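PDB 7CFB: FI20010p1 from Drosophila melanogaster, which probably serves piRNA-guided gene silencing in the fly as a tudor-domain protein that helps assemble the piRNA amplification complex. Local coordinates for residues T26-R30 with R31-N35; W69-S72 with S73-I76; L92-Y95 with G96-F99; N163-I166 with A167-H170. All blocks are in the same frame, centred on the assembly; numbering follows the deposited sequence.

Three of the four contacts treat one problem, how a short helix begins, and the remaining one, contact 3, shows a turn solving another. Contacts 1, 2 and 4 open helices 30-36, 74-80 and 166-169; contact 3 is a glycine-containing beta turn ahead of strand 99-103. Contacts 1, 2 and 3 are partly buried, whereas contact 4 lies at the surface, beside strands 49-57 and 189-194. Contacts 1 and 3 touch and both lean on strand 108-117. Chemistry follows place: a threonine and a sulfate at contact 1, a doubly gripped carbonyl beside a buried tryptophan at contact 2, proline on phenylalanine in the turn, and mainly backbone bonds at contact 4.

Contact 1. Residues T26-R30 with R31-N35; sequences TETTR and RDIYN. With SO4 (sulfate ion), chain C.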
loop_
_atom_site.group_PDB
_atom_site.type_symbol
_atom_site.label_atom_id
_atom_site.label_comp_id
_atom_site.label_asym_id
_atom_site.label_seq_id
_atom_site.Cartn_x
_atom_site.Cartn_y
_atom_site.Cartn_z
ATOM N N THR A 26 -11.648 -12.714 10.142
ATOM C CA THR A 26 -12.947 -12.257 9.628
ATOM C C THR A 26 -12.781 -11.561 8.274
ATOM O O THR A 26 -11.997 -10.664 8.183
ATOM C CB THR A 26 -13.576 -11.285 10.621
ATOM O OG1 THR A 26 -13.676 -11.875 11.919
ATOM C CG2 THR A 26 -14.912 -10.784 10.136
ATOM N N GLU A 27 -13.502 -12.015 7.261
ATOM C CA GLU A 27 -13.442 -11.383 5.930
ATOM C C GLU A 27 -14.093 -10.009 6.012
ATOM O O GLU A 27 -15.064 -9.878 6.709
ATOM C CB GLU A 27 -14.160 -12.249 4.913
ATOM C CG GLU A 27 -13.481 -13.571 4.673
ATOM C CD GLU A 27 -14.183 -14.363 3.600
ATOM O OE1 GLU A 27 -14.201 -13.925 2.457
ATOM O OE2 GLU A 27 -14.722 -15.381 3.938
ATOM N N THR A 28 -13.573 -9.041 5.278
ATOM C CA THR A 28 -14.108 -7.662 5.315
ATOM C C THR A 28 -14.166 -7.070 3.915
ATOM O O THR A 28 -13.628 -7.648 3.040
ATOM C CB THR A 28 -13.246 -6.753 6.197
ATOM O OG1 THR A 28 -11.927 -6.766 5.676
ATOM C CG2 THR A 28 -13.183 -7.176 7.645
ATOM N N THR A 29 -14.847 -5.942 3.770
ATOM C CA THR A 29 -14.911 -5.155 2.520
ATOM C C THR A 29 -13.668 -4.266 2.391
ATOM O O THR A 29 -12.923 -4.172 3.331
ATOM C CB THR A 29 -16.144 -4.247 2.490
ATOM O OG1 THR A 29 -16.065 -3.311 3.554
ATOM C CG2 THR A 29 -17.449 -4.997 2.564
ATOM N N ARG A 30 -13.508 -3.643 1.238
ATOM C CA ARG A 30 -12.361 -2.759 0.985
ATOM C C ARG A 30 -12.391 -1.586 1.968
ATOM O O ARG A 30 -11.356 -1.270 2.485
ATOM C CB ARG A 30 -12.352 -2.403 -0.491
ATOM C CG ARG A 30 -12.141 -3.615 -1.376
ATOM C CD ARG A 30 -11.948 -3.247 -2.807
ATOM N NE ARG A 30 -11.486 -4.356 -3.599
ATOM C CZ ARG A 30 -11.245 -4.272 -4.883
ATOM N NH1 ARG A 30 -11.469 -3.145 -5.518
ATOM N NH2 ARG A 30 -10.816 -5.315 -5.545
ATOM N N ARG A 31 -13.557 -1.009 2.227
ATOM C CA ARG A 31 -13.656 0.101 3.200
ATOM C C ARG A 31 -13.316 -0.399 4.602
ATOM O O ARG A 31 -12.568 0.262 5.261
ATOM C CB ARG A 31 -15.039 0.753 3.161
ATOM C CG ARG A 31 -15.326 1.579 1.917
ATOM C CD ARG A 31 -14.241 2.522 1.406
ATOM N NE ARG A 31 -13.711 3.434 2.409
ATOM C CZ ARG A 31 -12.429 3.598 2.727
ATOM N NH1 ARG A 31 -12.115 4.445 3.681
ATOM N NH2 ARG A 31 -11.469 2.935 2.102
ATOM N N ASP A 32 -13.825 -1.561 4.987
ATOM C CA ASP A 32 -13.596 -2.090 6.345
ATOM C C ASP A 32 -12.124 -2.409 6.579
ATOM O O ASP A 32 -11.649 -1.976 7.571
ATOM C CB ASP A 32 -14.467 -3.303 6.650
ATOM C CG ASP A 32 -15.942 -2.995 6.830
ATOM O OD1 ASP A 32 -16.271 -1.837 6.966
ATOM O OD2 ASP A 32 -16.731 -3.925 6.797
ATOM N N ILE A 33 -11.432 -3.041 5.631
ATOM C CA ILE A 33 -10.009 -3.449 5.837
ATOM C C ILE A 33 -9.152 -2.208 6.068
ATOM O O ILE A 33 -8.350 -2.238 6.939
ATOM C CB ILE A 33 -9.473 -4.381 4.734
ATOM C CG1 ILE A 33 -8.083 -4.927 5.061
ATOM C CG2 ILE A 33 -9.476 -3.714 3.384
ATOM C CD1 ILE A 33 -7.996 -5.653 6.339
ATOM N N TYR A 34 -9.424 -1.134 5.350
ATOM C CA TYR A 34 -8.716 0.146 5.544
ATOM C C TYR A 34 -8.924 0.638 6.973
ATOM O O TYR A 34 -7.985 1.097 7.547
ATOM C CB TYR A 34 -9.284 1.205 4.613
ATOM C CG TYR A 34 -8.681 2.552 4.856
ATOM C CD1 TYR A 34 -7.419 2.831 4.396
ATOM C CD2 TYR A 34 -9.328 3.505 5.604
ATOM C CE1 TYR A 34 -6.817 4.043 4.626
ATOM C CE2 TYR A 34 -8.752 4.730 5.821
ATOM C CZ TYR A 34 -7.497 5.011 5.327
ATOM O OH TYR A 34 -6.914 6.207 5.558
ATOM N N ASN A 35 -10.139 0.530 7.495
ATOM C CA ASN A 35 -10.480 0.918 8.886
ATOM C C ASN A 35 -9.799 0.019 9.913
ATOM O O ASN A 35 -9.554 0.501 10.958
ATOM C CB ASN A 35 -11.982 1.092 9.097
ATOM C CG ASN A 35 -12.516 2.274 8.333
ATOM O OD1 ASN A 35 -11.863 3.282 8.210
ATOM N ND2 ASN A 35 -13.708 2.157 7.804
HETATM S S SO4 C . -17.697 -1.185 0.969
HETATM O O1 SO4 C . -18.078 0.220 0.843
HETATM O O2 SO4 C . -16.294 -1.351 0.595
HETATM O O3 SO4 C . -18.535 -1.987 0.083
HETATM O O4 SO4 C . -17.894 -1.617 2.350
#
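Arg31 and Thr29 hold a sulfate, probably from the crystallisation liquor, at the start of helix 30-36. The backbone N of Arg31 donates to sulfate O2 at 3.2 Å, Thr29 OG1 donates to O4 at 2.8 Å, and the CG methylene of Arg31 rests against the ion. The next amide completes the N-cap: Asp32 N reaches Thr29 OG1 at 3.2 Å (159°), a hydroxyl that chi1 of 62° folds in toward its own main chain. Asp32 CB packs on Thr28 CB at 3.7 Å, and its carboxylate leans on the same hydroxyl, with CG 3.3 Å from Thr29 OG1. A glycine here would probably leave Thr28 without one of its packing partners and remove the carboxylate that lies against the capping hydroxyl. Ile33 N then makes the first full helical bond, to Thr29 O at 3.0 Å, while its CB meets Thr28 OG1 at 3.5 Å. Tyr34 N adds a weak bond to Arg30 O, and its hydroxyl bonds the backbone O of Ser187 and N of Arg158. One threonine oxygen thus accepts from the helix and donates to the anion, which the partly positive start of the helix would be expected to attract.

Contact 2. Residues W69-S72 with S73-I76; sequences WDES and SDRI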
loop_
_atom_site.group_PDB
_atom_site.type_symbol
_atom_site.label_atom_id
_atom_site.label_comp_id
_atom_site.label_asym_id
_atom_site.label_seq_id
_atom_site.Cartn_x
_atom_site.Cartn_y
_atom_site.Cartn_z
ATOM N N TRP A 69 6.129 8.034 4.539
ATOM C CA TRP A 69 7.404 7.326 4.248
ATOM C C TRP A 69 8.525 7.968 5.062
ATOM O O TRP A 69 9.566 8.246 4.518
ATOM C CB TRP A 69 7.716 7.263 2.750
ATOM C CG TRP A 69 6.915 6.241 2.018
ATOM C CD1 TRP A 69 5.989 6.473 1.058
ATOM C CD2 TRP A 69 6.939 4.824 2.203
ATOM N NE1 TRP A 69 5.449 5.304 0.627
ATOM C CE2 TRP A 69 6.003 4.277 1.317
ATOM C CE3 TRP A 69 7.659 3.962 3.023
ATOM C CZ2 TRP A 69 5.780 2.917 1.209
ATOM C CZ3 TRP A 69 7.411 2.618 2.943
ATOM C CH2 TRP A 69 6.496 2.107 2.043
ATOM N N ASP A 70 8.243 8.248 6.350
ATOM C CA ASP A 70 9.178 8.837 7.361
ATOM C C ASP A 70 10.181 7.805 7.910
ATOM O O ASP A 70 9.857 6.582 7.948
ATOM C CB ASP A 70 8.436 9.438 8.552
ATOM C CG ASP A 70 8.150 8.480 9.700
ATOM O OD1 ASP A 70 7.925 7.279 9.461
ATOM O OD2 ASP A 70 8.121 8.963 10.827
ATOM N N GLU A 71 11.281 8.320 8.472
ATOM C CA GLU A 71 12.444 7.516 8.924
ATOM C C GLU A 71 11.969 6.345 9.795
ATOM O O GLU A 71 12.584 5.348 9.751
ATOM C CB GLU A 71 13.551 8.380 9.521
ATOM C CG GLU A 71 14.502 8.944 8.480
ATOM C CD GLU A 71 15.293 7.941 7.654
ATOM O OE1 GLU A 71 15.598 8.238 6.495
ATOM O OE2 GLU A 71 15.603 6.867 8.186
ATOM N N SER A 72 10.857 6.459 10.519
ATOM C CA SER A 72 10.240 5.374 11.321
ATOM C C SER A 72 9.745 4.198 10.463
ATOM O O SER A 72 9.570 3.144 11.008
ATOM C CB SER A 72 9.176 5.903 12.220
ATOM O OG SER A 72 8.016 6.256 11.512
ATOM N N SER A 73 9.517 4.404 9.169
ATOM C CA SER A 73 9.096 3.384 8.179
ATOM C C SER A 73 10.321 2.713 7.539
ATOM O O SER A 73 10.135 1.896 6.667
ATOM C CB SER A 73 8.231 4.015 7.133
ATOM O OG SER A 73 8.979 4.801 6.250
ATOM N N ASP A 74 11.521 2.979 8.043
ATOM C CA ASP A 74 12.761 2.486 7.402
ATOM C C ASP A 74 12.756 0.965 7.232
ATOM O O ASP A 74 13.156 0.533 6.179
ATOM C CB ASP A 74 14.000 2.953 8.164
ATOM C CG ASP A 74 15.295 2.672 7.433
ATOM O OD1 ASP A 74 15.609 3.418 6.531
ATOM O OD2 ASP A 74 15.942 1.675 7.755
ATOM N N ARG A 75 12.257 0.210 8.190
ATOM C CA ARG A 75 12.260 -1.267 8.052
ATOM C C ARG A 75 11.403 -1.702 6.856
ATOM O O ARG A 75 11.779 -2.661 6.223
ATOM C CB ARG A 75 11.887 -1.944 9.360
ATOM C CG ARG A 75 12.899 -1.702 10.464
ATOM C CD ARG A 75 13.916 -2.807 10.569
ATOM N NE ARG A 75 13.379 -4.003 11.146
ATOM C CZ ARG A 75 14.001 -5.150 11.125
ATOM N NH1 ARG A 75 15.163 -5.231 10.522
ATOM N NH2 ARG A 75 13.474 -6.206 11.691
ATOM N N ILE A 76 10.272 -1.039 6.621
ATOM C CA ILE A 76 9.403 -1.370 5.462
ATOM C C ILE A 76 10.193 -1.076 4.195
ATOM O O ILE A 76 10.188 -1.893 3.321
ATOM C CB ILE A 76 8.093 -0.573 5.487
ATOM C CG1 ILE A 76 7.313 -0.770 6.785
ATOM C CG2 ILE A 76 7.270 -0.876 4.251
ATOM C CD1 ILE A 76 6.335 0.328 7.062
HETATM O O HOH W 1 11.396 1.211 10.798
#
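Ser73 turns back on Asp70 so that one carbonyl oxygen takes two donors. Its OG lies 2.6 Å from Asp70 O and its N 2.5 Å from the same Asp70 O, the amide with a nearly straight N-H (165°); the hydroxyl comes in tilted 34° from the carbonyl plane. With OG set between the backbone N and the carbonyl carbon (chi1 74°), both donors face the same way. Beside this grip lies the close-packed part: the six-membered edge of buried Trp69 meets Ser73 OG, 3.6 Å from CE3, and Ile76 CG2, 3.7 Å from CZ3, both near the ring plane. An alanine in place of Trp69 would probably open a gap beside Ile76 CG2 and strip the cover from the Ser73 hydroxyl. Asp129 adjoins both Trp69 and Ile76.

The other side is looser and wetter. Asp74 N reaches Glu71 O at 3.1 Å from well above the carbonyl plane, and the two acidic side chains run side by side, Glu71 OE2 3.8 Å from Asp74 OD1; Lys78, paired with Asp74, probably eases the repulsion. A water joins Ser72 O to Arg75 N. Ser73 holds the N-cap position, yet its hydroxyl is spent backward on Asp70 and makes no capping bond. The arrangement is a 3-10 turn running into helix 74-80 of the Krimper tudor domain.

Contact 3. Residues L92-Y95 with G96-F99; sequences LPDY and GDIF
Asp94 to Asp97 form a type II beta turn, closed by Asp97 N donating to Asp94 O at 2.9 Å, and the segments 92-95 and 96-99 run in nearly reversed directions. Gly96 takes the third position with phi 91°, where a CB would collide with Tyr95 O, a conformation that only a residue without a side chain takes up easily. A water donates to both Asp94 O and Asp97 O; a second links Tyr95 O to Asp97 OD1. The turn leads into strand 99-103 of the antiparallel sheet in this tudor domain, a family of the SH3 clan, and Phe99 belongs to that strand. Its ring is met over one face by Pro93: CD stands 3.8 Å from the Phe99 centroid, 15° off the normal, a CH-pi contact, and CG comes to 3.5 Å from Phe99 CD1. Leu92 CD2 touches the far end of the ring, 3.8 Å from Phe99 CZ. A chi1 of 65° keeps Phe99 CG close to both its main-chain neighbours and carries the ring back over the proline. The carboxylates of Asp94 and Asp97 lie alongside each other, like charges close together with OD2 to OD2 4.0 Å; Asp94 OD1 is bonded to Gly24 N.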
loop_
_atom_site.group_PDB
_atom_site.type_symbol
_atom_site.label_atom_id
_atom_site.label_comp_id
_atom_site.label_asym_id
_atom_site.label_seq_id
_atom_site.Cartn_x
_atom_site.Cartn_y
_atom_site.Cartn_z
ATOM N N LEU A 92 -1.253 -19.182 3.711
ATOM C CA LEU A 92 -1.675 -17.772 3.721
ATOM C C LEU A 92 -2.013 -17.423 5.161
ATOM O O LEU A 92 -2.700 -18.158 5.776
ATOM C CB LEU A 92 -2.917 -17.620 2.843
ATOM C CG LEU A 92 -2.644 -17.253 1.392
ATOM C CD1 LEU A 92 -3.840 -17.521 0.521
ATOM C CD2 LEU A 92 -2.217 -15.813 1.294
ATOM N N PRO A 93 -1.633 -16.253 5.685
ATOM C CA PRO A 93 -2.071 -15.832 6.999
ATOM C C PRO A 93 -3.574 -15.524 7.052
ATOM O O PRO A 93 -4.229 -15.360 6.086
ATOM C CB PRO A 93 -1.295 -14.544 7.255
ATOM C CG PRO A 93 -0.095 -14.693 6.391
ATOM C CD PRO A 93 -0.623 -15.367 5.153
ATOM N N ASP A 94 -4.098 -15.351 8.247
ATOM C CA ASP A 94 -5.546 -15.079 8.389
ATOM C C ASP A 94 -5.961 -13.765 7.737
ATOM O O ASP A 94 -5.166 -12.846 7.605
ATOM C CB ASP A 94 -5.959 -14.921 9.843
ATOM C CG ASP A 94 -5.823 -16.182 10.660
ATOM O OD1 ASP A 94 -5.658 -17.221 10.081
ATOM O OD2 ASP A 94 -5.884 -16.074 11.861
ATOM N N TYR A 95 -7.237 -13.687 7.407
ATOM C CA TYR A 95 -7.796 -12.433 6.860
ATOM C C TYR A 95 -7.536 -11.317 7.868
ATOM O O TYR A 95 -7.753 -11.475 9.060
ATOM C CB TYR A 95 -9.293 -12.588 6.614
ATOM C CG TYR A 95 -9.662 -13.668 5.636
ATOM C CD1 TYR A 95 -9.450 -13.501 4.290
ATOM C CD2 TYR A 95 -10.203 -14.859 6.054
ATOM C CE1 TYR A 95 -9.769 -14.486 3.388
ATOM C CE2 TYR A 95 -10.517 -15.863 5.169
ATOM C CZ TYR A 95 -10.297 -15.673 3.829
ATOM O OH TYR A 95 -10.611 -16.628 2.937
ATOM N N GLY A 96 -7.004 -10.218 7.365
ATOM C CA GLY A 96 -6.693 -9.031 8.166
ATOM C C GLY A 96 -5.289 -9.048 8.726
ATOM O O GLY A 96 -4.847 -8.025 9.172
ATOM N N ASP A 97 -4.611 -10.182 8.665
ATOM C CA ASP A 97 -3.228 -10.280 9.178
ATOM C C ASP A 97 -2.271 -9.697 8.140
ATOM O O ASP A 97 -2.528 -9.832 6.981
ATOM C CB ASP A 97 -2.920 -11.665 9.737
ATOM C CG ASP A 97 -3.520 -11.914 11.114
ATOM O OD1 ASP A 97 -4.158 -11.028 11.642
ATOM O OD2 ASP A 97 -3.352 -12.992 11.636
ATOM N N ILE A 98 -1.179 -9.105 8.582
ATOM C CA ILE A 98 -0.217 -8.466 7.651
ATOM C C ILE A 98 0.970 -9.382 7.319
ATOM O O ILE A 98 1.489 -10.010 8.201
ATOM C CB ILE A 98 0.201 -7.109 8.215
ATOM C CG1 ILE A 98 -1.018 -6.209 8.397
ATOM C CG2 ILE A 98 1.251 -6.460 7.356
ATOM C CD1 ILE A 98 -0.763 -5.107 9.341
ATOM N N PHE A 99 1.340 -9.426 6.047
ATOM C CA PHE A 99 2.464 -10.226 5.520
ATOM C C PHE A 99 3.081 -9.509 4.324
ATOM O O PHE A 99 2.774 -8.357 4.103
ATOM C CB PHE A 99 2.071 -11.680 5.300
ATOM C CG PHE A 99 1.026 -11.932 4.251
ATOM C CD1 PHE A 99 -0.316 -11.766 4.525
ATOM C CD2 PHE A 99 1.392 -12.364 2.997
ATOM C CE1 PHE A 99 -1.262 -12.027 3.565
ATOM C CE2 PHE A 99 0.438 -12.616 2.032
ATOM C CZ PHE A 99 -0.884 -12.449 2.323
HETATM O O HOH W 2 -3.927 -11.436 5.388
HETATM O O HOH W 3 -6.763 -10.723 11.684
#

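Contact 4. Residues N163-I166 with A167-H170; sequences NCDI and ANMH
Asp165 and Met169 make the first bond of helix 166-169. Met169 N donates to Asp165 O at 2.9 Å, in the carbonyl plane, and the methionine CG lies 3.2 Å from that same Asp165 O, so the side chain leaves its helix across the carbonyl that the backbone is using. One residue on, His170 N reaches Ile166 O at 3.1 Å with a more bent N-H angle of 136°, the next i to i+4 bond.

Asp165, at the N-cap position, also brings its side chain to the opening turn. Its CG is anti to the backbone N (chi1 -176°), which sets the carboxylate beside Ala167 and Asn168: OD2 comes 3.2 Å from Asn168 CB, while OD1 is 3.9 Å from Ala167 CB. Asn168 N is 3.6 Å from Asp165 OD2 and Ala167 N 3.7 Å from Asp165 OD1. The side chains of Asp165 and Asn168 cross near a right angle, the amide end of Asn168 leading away.

A step outward, Cys164 SG faces Met169 CG at 4.1 Å, a light sulfur-to-methylene touch. The surroundings set this pair in place: Cys164 and Met169 both rest on Pro193 of strand 189-194, and Met169 also meets Leu54 of strand 49-57, the strand whose Val57 touches Ile166 and His170. The helix therefore has an apolar side laid on two strands of one sheet and an outer side occupied by Asp165, Ala167 and Asn168. The acidic group would probably interact favourably with the partial positive charge of the helix start, while the backbone bonds do the direct holding.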
loop_
_atom_site.group_PDB
_atom_site.type_symbol
_atom_site.label_atom_id
_atom_site.label_comp_id
_atom_site.label_asym_id
_atom_site.label_seq_id
_atom_site.Cartn_x
_atom_site.Cartn_y
_atom_site.Cartn_z
ATOM N N ASN A 163 -10.001 20.874 -5.233
ATOM C CA ASN A 163 -9.478 22.025 -5.998
ATOM C C ASN A 163 -8.319 21.580 -6.886
ATOM O O ASN A 163 -7.312 22.231 -6.880
ATOM C CB ASN A 163 -9.121 23.194 -5.086
ATOM C CG ASN A 163 -10.172 23.522 -4.046
ATOM O OD1 ASN A 163 -9.838 23.862 -2.923
ATOM N ND2 ASN A 163 -11.437 23.446 -4.398
ATOM N N CYS A 164 -8.454 20.446 -7.553
ATOM C CA CYS A 164 -7.360 20.006 -8.438
ATOM C C CYS A 164 -7.896 19.058 -9.504
ATOM O O CYS A 164 -8.995 18.565 -9.355
ATOM C CB CYS A 164 -6.262 19.295 -7.661
ATOM S SG CYS A 164 -6.833 17.817 -6.799
ATOM N N ASP A 165 -7.078 18.803 -10.511
ATOM C CA ASP A 165 -7.424 17.865 -11.597
ATOM C C ASP A 165 -6.884 16.504 -11.173
ATOM O O ASP A 165 -5.696 16.275 -11.298
ATOM C CB ASP A 165 -6.838 18.378 -12.908
ATOM C CG ASP A 165 -7.172 17.572 -14.140
ATOM O OD1 ASP A 165 -8.152 16.866 -14.126
ATOM O OD2 ASP A 165 -6.430 17.674 -15.089
ATOM N N ILE A 166 -7.779 15.641 -10.734
ATOM C CA ILE A 166 -7.417 14.292 -10.248
ATOM C C ILE A 166 -6.742 13.535 -11.377
ATOM O O ILE A 166 -5.756 12.883 -11.110
ATOM C CB ILE A 166 -8.685 13.574 -9.798
ATOM C CG1 ILE A 166 -9.417 14.397 -8.747
ATOM C CG2 ILE A 166 -8.373 12.185 -9.314
ATOM C CD1 ILE A 166 -10.122 15.617 -9.334
ATOM N N ALA A 167 -7.252 13.651 -12.592
ATOM C CA ALA A 167 -6.625 12.915 -13.706
ATOM C C ALA A 167 -5.180 13.372 -13.878
ATOM O O ALA A 167 -4.319 12.551 -14.066
ATOM C CB ALA A 167 -7.423 13.139 -14.962
ATOM N N ASN A 168 -4.941 14.666 -13.798
ATOM C CA ASN A 168 -3.568 15.211 -13.923
ATOM C C ASN A 168 -2.712 14.756 -12.744
ATOM O O ASN A 168 -1.561 14.469 -12.947
ATOM C CB ASN A 168 -3.521 16.716 -14.162
ATOM C CG ASN A 168 -2.130 17.131 -14.571
ATOM O OD1 ASN A 168 -1.439 16.385 -15.258
ATOM N ND2 ASN A 168 -1.686 18.287 -14.116
ATOM N N MET A 169 -3.316 14.633 -11.560
ATOM C CA MET A 169 -2.651 14.209 -10.310
ATOM C C MET A 169 -2.123 12.777 -10.444
ATOM O O MET A 169 -1.089 12.512 -9.908
ATOM C CB MET A 169 -3.601 14.326 -9.127
ATOM C CG MET A 169 -3.901 15.741 -8.727
ATOM S SD MET A 169 -2.476 16.769 -8.481
ATOM C CE MET A 169 -1.783 15.982 -7.041
ATOM N N HIS A 170 -2.786 11.935 -11.238
ATOM C CA HIS A 170 -2.418 10.521 -11.470
ATOM C C HIS A 170 -1.003 10.397 -12.027
ATOM O O HIS A 170 -0.359 9.439 -11.693
ATOM C CB HIS A 170 -3.437 9.829 -12.370
ATOM C CG HIS A 170 -3.168 8.377 -12.475
ATOM N ND1 HIS A 170 -2.193 7.872 -13.273
ATOM C CD2 HIS A 170 -3.700 7.325 -11.836
ATOM C CE1 HIS A 170 -2.147 6.575 -13.143
ATOM N NE2 HIS A 170 -3.055 6.215 -12.281
#